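Long-range contacts in carboxypeptidase 1 (Deinococcus radiodurans str. R1, PDB 5GIV), which probably removes amino acids one after another from the C-terminus of peptides, with broad specificity, as a zinc-dependent carboxypeptidase of the M32 family: residues I26-G31 / F237-G242; D231-P236 / R247-V252. All coordinates share one frame; numbering follows the deposited sequence.

Contact 1: I26-G31 / F237-G242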
# COMPACT_ATOMS: atom_id res chain seq x y z
N ILE A 26 -5.16 1.99 9.13
CA ILE A 26 -5.06 0.69 8.46
C ILE A 26 -6.22 0.50 7.49
O ILE A 26 -6.03 0.05 6.35
CB ILE A 26 -4.98 -0.45 9.48
CG1 ILE A 26 -3.73 -0.30 10.35
CG2 ILE A 26 -4.99 -1.79 8.77
CD1 ILE A 26 -3.65 -1.32 11.45
N GLU A 27 -7.44 0.83 7.92
CA GLU A 27 -8.57 0.77 7.00
C GLU A 27 -8.30 1.64 5.78
O GLU A 27 -8.62 1.26 4.65
CB GLU A 27 -9.86 1.21 7.70
CG GLU A 27 -10.35 0.25 8.77
CD GLU A 27 -11.71 0.62 9.33
OE1 GLU A 27 -12.74 0.30 8.68
OE2 GLU A 27 -11.76 1.25 10.41
N ALA A 28 -7.70 2.81 5.99
CA ALA A 28 -7.39 3.70 4.88
C ALA A 28 -6.34 3.09 3.96
O ALA A 28 -6.42 3.24 2.73
CB ALA A 28 -6.92 5.06 5.43
N LEU A 29 -5.36 2.40 4.53
CA LEU A 29 -4.35 1.74 3.71
C LEU A 29 -4.98 0.66 2.84
O LEU A 29 -4.62 0.52 1.67
CB LEU A 29 -3.26 1.13 4.59
CG LEU A 29 -2.22 0.28 3.85
CD1 LEU A 29 -1.52 1.10 2.78
CD2 LEU A 29 -1.22 -0.32 4.84
N LEU A 30 -5.90 -0.11 3.40
CA LEU A 30 -6.57 -1.13 2.60
C LEU A 30 -7.33 -0.51 1.44
O LEU A 30 -7.35 -1.05 0.34
CB LEU A 30 -7.52 -1.94 3.49
CG LEU A 30 -6.86 -2.95 4.41
CD1 LEU A 30 -7.86 -3.36 5.49
CD2 LEU A 30 -6.36 -4.16 3.62
N GLY A 31 -7.98 0.64 1.68
CA GLY A 31 -8.69 1.31 0.61
C GLY A 31 -7.77 2.02 -0.36
O GLY A 31 -8.01 2.01 -1.58
N PHE A 237 -8.29 11.53 -5.24
CA PHE A 237 -8.82 11.62 -3.88
C PHE A 237 -7.67 11.88 -2.92
O PHE A 237 -6.50 11.84 -3.29
CB PHE A 237 -9.60 10.36 -3.49
CG PHE A 237 -8.76 9.12 -3.47
CD1 PHE A 237 -8.61 8.34 -4.60
CD2 PHE A 237 -8.13 8.71 -2.29
CE1 PHE A 237 -7.85 7.18 -4.58
CE2 PHE A 237 -7.36 7.56 -2.26
CZ PHE A 237 -7.22 6.79 -3.41
N MET A 238 -8.04 12.17 -1.67
CA MET A 238 -7.09 12.33 -0.58
C MET A 238 -7.46 11.35 0.53
O MET A 238 -8.65 11.12 0.79
CB MET A 238 -7.10 13.78 -0.05
CG MET A 238 -6.16 14.08 1.12
SD MET A 238 -6.91 13.86 2.75
CE MET A 238 -8.02 15.24 2.75
N THR A 239 -6.45 10.77 1.16
CA THR A 239 -6.71 9.80 2.22
C THR A 239 -5.58 9.86 3.24
O THR A 239 -4.41 10.04 2.88
CB THR A 239 -6.86 8.37 1.65
OG1 THR A 239 -7.12 7.45 2.71
CG2 THR A 239 -5.62 7.94 0.88
N ARG A 240 -5.94 9.70 4.51
CA ARG A 240 -4.99 9.76 5.61
C ARG A 240 -4.70 8.32 6.06
O ARG A 240 -5.58 7.65 6.61
CB ARG A 240 -5.56 10.57 6.77
CG ARG A 240 -4.69 10.57 8.03
CD ARG A 240 -5.36 11.34 9.17
NE ARG A 240 -5.07 12.77 9.24
CZ ARG A 240 -3.90 13.29 9.57
NH1 ARG A 240 -2.89 12.50 9.85
NH2 ARG A 240 -3.75 14.62 9.64
N LEU A 241 -3.47 7.85 5.84
CA LEU A 241 -3.09 6.52 6.30
C LEU A 241 -2.43 6.54 7.67
O LEU A 241 -2.09 5.48 8.19
CB LEU A 241 -2.16 5.84 5.28
CG LEU A 241 -2.83 5.30 4.01
CD1 LEU A 241 -3.57 6.38 3.24
CD2 LEU A 241 -1.82 4.60 3.10
N GLY A 242 -2.22 7.73 8.24
CA GLY A 242 -1.60 7.85 9.55
C GLY A 242 -1.38 9.32 9.90
O GLY A 242 -1.57 10.23 9.08
O HOH W 1 -8.15 5.07 1.70
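Ala28 and Leu29 of the helical segment 26-31 meet Thr239, Arg240 and Leu241 on the strand, and the pairing illustrates how a helix can lie close against a strand when a small residue faces it. The methyl of Ala28 points at the strand backbone, and its CB comes to 3.1 Å from Arg240 O, a tight approach. The same CB lies 3.6 Å from Thr239 OG1. Leu241 brings its branched end to the next residue of the helix: its CD2 rests 3.5 Å from Leu29 CD1, the two leucine side chains crossing at about a right angle, while Leu241 CG sits 3.9 Å from Leu29 CA, close over the helix backbone.

Polar atoms join through water. One water donates to Ala28 O at 2.7 Å and lies 2.8 Å from Thr239 OG1, so a carbonyl of the helix and a hydroxyl of the strand share a single bridge. Thr239 reaches it because its OG1 stands anti to the backbone N (chi1 -180°). Arg240 turns the other way from the helix, and its NE forms a salt bridge with Glu274.

The two axes approach to 6.8 Å, with 129° between their N-to-C directions. Leu29 also packs on Leu30 of the second subunit, and Gln49 NE2 of that subunit donates to Leu241 O. The strand ends in a classic beta bulge, Leu241 and Gly242 both facing Asp245. Helix 8-36 covers one side of strand 238-242, where its Trp32 also touches Thr239 and Leu241; helix 43-62 backs Ile26 and Leu30 on the far side, and Met238 packs on helix 257-275, which carries the zinc-binding His266 and His270.

Contact 2: D231-P236 / R247-V252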
# COMPACT_ATOMS: atom_id res chain seq x y z
N ASP A 231 -0.06 9.39 -6.22
CA ASP A 231 -0.07 8.30 -7.18
C ASP A 231 -1.22 8.51 -8.16
O ASP A 231 -2.07 9.39 -7.98
CB ASP A 231 -0.20 6.94 -6.48
CG ASP A 231 0.97 6.64 -5.56
OD1 ASP A 231 2.01 6.16 -6.06
OD2 ASP A 231 0.87 6.89 -4.34
N LEU A 232 -1.26 7.67 -9.19
CA LEU A 232 -2.29 7.74 -10.23
C LEU A 232 -3.42 6.77 -9.93
O LEU A 232 -3.19 5.62 -9.55
CB LEU A 232 -1.70 7.42 -11.60
CG LEU A 232 -0.70 8.40 -12.18
CD1 LEU A 232 -0.22 7.94 -13.54
CD2 LEU A 232 -1.38 9.74 -12.31
N THR A 233 -4.66 7.24 -10.11
CA THR A 233 -5.83 6.39 -9.97
C THR A 233 -6.88 6.83 -10.98
O THR A 233 -6.71 7.82 -11.70
CB THR A 233 -6.39 6.41 -8.54
OG1 THR A 233 -6.84 7.72 -8.22
CG2 THR A 233 -5.34 5.96 -7.55
N HIS A 234 -7.99 6.09 -11.02
CA HIS A 234 -9.09 6.46 -11.90
C HIS A 234 -9.73 7.76 -11.43
O HIS A 234 -10.09 8.61 -12.24
CB HIS A 234 -10.11 5.32 -11.94
CG HIS A 234 -11.14 5.44 -13.03
ND1 HIS A 234 -10.99 6.28 -14.11
CD2 HIS A 234 -12.31 4.79 -13.22
CE1 HIS A 234 -12.04 6.16 -14.91
NE2 HIS A 234 -12.85 5.26 -14.39
N HIS A 235 -9.87 7.93 -10.11
CA HIS A 235 -10.50 9.11 -9.52
C HIS A 235 -9.59 9.75 -8.49
O HIS A 235 -9.20 9.08 -7.51
CB HIS A 235 -11.85 8.74 -8.91
CG HIS A 235 -12.81 8.17 -9.90
ND1 HIS A 235 -13.44 8.95 -10.85
CD2 HIS A 235 -13.22 6.90 -10.12
CE1 HIS A 235 -14.22 8.18 -11.60
NE2 HIS A 235 -14.10 6.93 -11.17
N PRO A 236 -9.20 11.01 -8.67
CA PRO A 236 -8.38 11.68 -7.66
C PRO A 236 -9.07 11.72 -6.30
O PRO A 236 -10.28 11.92 -6.21
CB PRO A 236 -8.21 13.10 -8.22
CG PRO A 236 -8.43 12.96 -9.68
CD PRO A 236 -9.44 11.86 -9.84
N ARG A 247 -1.98 11.00 1.86
CA ARG A 247 -1.69 10.69 0.47
C ARG A 247 -2.76 11.25 -0.46
O ARG A 247 -3.94 11.34 -0.11
CB ARG A 247 -1.56 9.18 0.28
CG ARG A 247 -0.59 8.57 1.28
CD ARG A 247 -0.13 7.18 0.86
NE ARG A 247 0.75 6.60 1.87
CZ ARG A 247 1.21 5.35 1.84
NH1 ARG A 247 0.88 4.52 0.86
NH2 ARG A 247 2.01 4.93 2.81
N ILE A 248 -2.33 11.60 -1.68
CA ILE A 248 -3.21 12.15 -2.69
C ILE A 248 -3.02 11.36 -3.98
O ILE A 248 -1.99 10.73 -4.20
CB ILE A 248 -2.95 13.67 -2.92
CG1 ILE A 248 -1.54 13.91 -3.45
CG2 ILE A 248 -3.15 14.46 -1.63
CD1 ILE A 248 -1.31 15.35 -3.83
N THR A 249 -4.05 11.38 -4.82
CA THR A 249 -3.97 10.75 -6.13
C THR A 249 -4.52 11.70 -7.17
O THR A 249 -5.35 12.56 -6.87
CB THR A 249 -4.73 9.41 -6.17
OG1 THR A 249 -6.13 9.63 -5.95
CG2 THR A 249 -4.19 8.45 -5.11
N THR A 250 -4.05 11.54 -8.40
CA THR A 250 -4.45 12.39 -9.51
C THR A 250 -4.66 11.52 -10.74
O THR A 250 -4.40 10.30 -10.73
CB THR A 250 -3.40 13.49 -9.77
OG1 THR A 250 -3.96 14.50 -10.63
CG2 THR A 250 -2.13 12.90 -10.41
N ARG A 251 -5.15 12.15 -11.81
CA ARG A 251 -5.44 11.47 -13.07
C ARG A 251 -4.92 12.33 -14.21
O ARG A 251 -5.18 13.54 -14.23
CB ARG A 251 -6.94 11.22 -13.20
CG ARG A 251 -7.41 10.97 -14.60
CD ARG A 251 -8.92 11.17 -14.63
NE ARG A 251 -9.29 12.53 -14.24
CZ ARG A 251 -10.47 12.86 -13.71
NH1 ARG A 251 -11.39 11.92 -13.49
NH2 ARG A 251 -10.72 14.12 -13.38
N VAL A 252 -4.19 11.72 -15.14
CA VAL A 252 -3.48 12.46 -16.17
C VAL A 252 -4.10 12.18 -17.53
O VAL A 252 -4.29 11.02 -17.90
CB VAL A 252 -1.99 12.11 -16.18
CG1 VAL A 252 -1.24 13.00 -17.19
CG2 VAL A 252 -1.42 12.26 -14.79
O HOH W 2 -0.97 8.19 -3.09
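Thr233 and Thr249 cross at about a right angle, linked by a hydrogen bond of 3.1 Å from Thr249 OG1 to Thr233 OG1, with their CG2 methyls 3.7 Å apart. These bonds form a short chain: Thr249 OG1 accepts from the backbone N of Phe237, and Thr233 OG1 donates a hydrogen bond to His235 O at 2.8 Å, arriving well above the carbonyl plane. The hydroxyl of Thr233 lies between its backbone N and carbonyl carbon (chi1 63°), a position from which it serves both neighbours. A valine in its place would probably leave the Thr249 hydroxyl without this acceptor and His235 O without this donor, giving the turn more freedom to shift.

The backbones pair as parallel strands, Asp231 with Thr249 and Leu232 with Thr250, in a small mixed sheet whose middle strand is 245-250. Ile248 O accepts Asp231 N, Asp231 O accepts Thr250 N, and Thr250 O accepts Thr233 N at 3.1 Å. Ile248 O accepts a second hydrogen bond, from a water that also donates to Asp231 OD2 at 2.6 Å; Asp231 OD1 pairs with Arg229. Thr250 OG1 is hydrogen-bonded to Thr264 OG1 on helix 257-275. Leu232 CD2 meets Val252 CG2 at 3.5 Å. Further along, Pro236 lays CD over the centre of one face of the Arg251 guanidinium, 4.1 Å from CZ.

How the contacts relate
The segments alternate along the chain: 26-31, then 231-236, 237-242 and 247-252, so the two contacts interlock, their centres about 13 Å apart. They share one small mixed sheet. Strand 245-250, in the middle, pairs antiparallel with the strand of contact 1 through probable hydrogen bonds such as Phe237 O to Thr249 N (2.9 Å). Contact 1 fixes an outer strand to helix 8-36, and contact 2 adds the other outer strand. Arg247 links the sheet to the second subunit: its guanidinium packs on Leu241, makes a cation-pi interaction with Trp32, and forms a salt bridge to Asp33 of that subunit. Next to the sheet runs helix 257-275; Met238 and Pro236 both touch Glu267, the predicted catalytic acid-base.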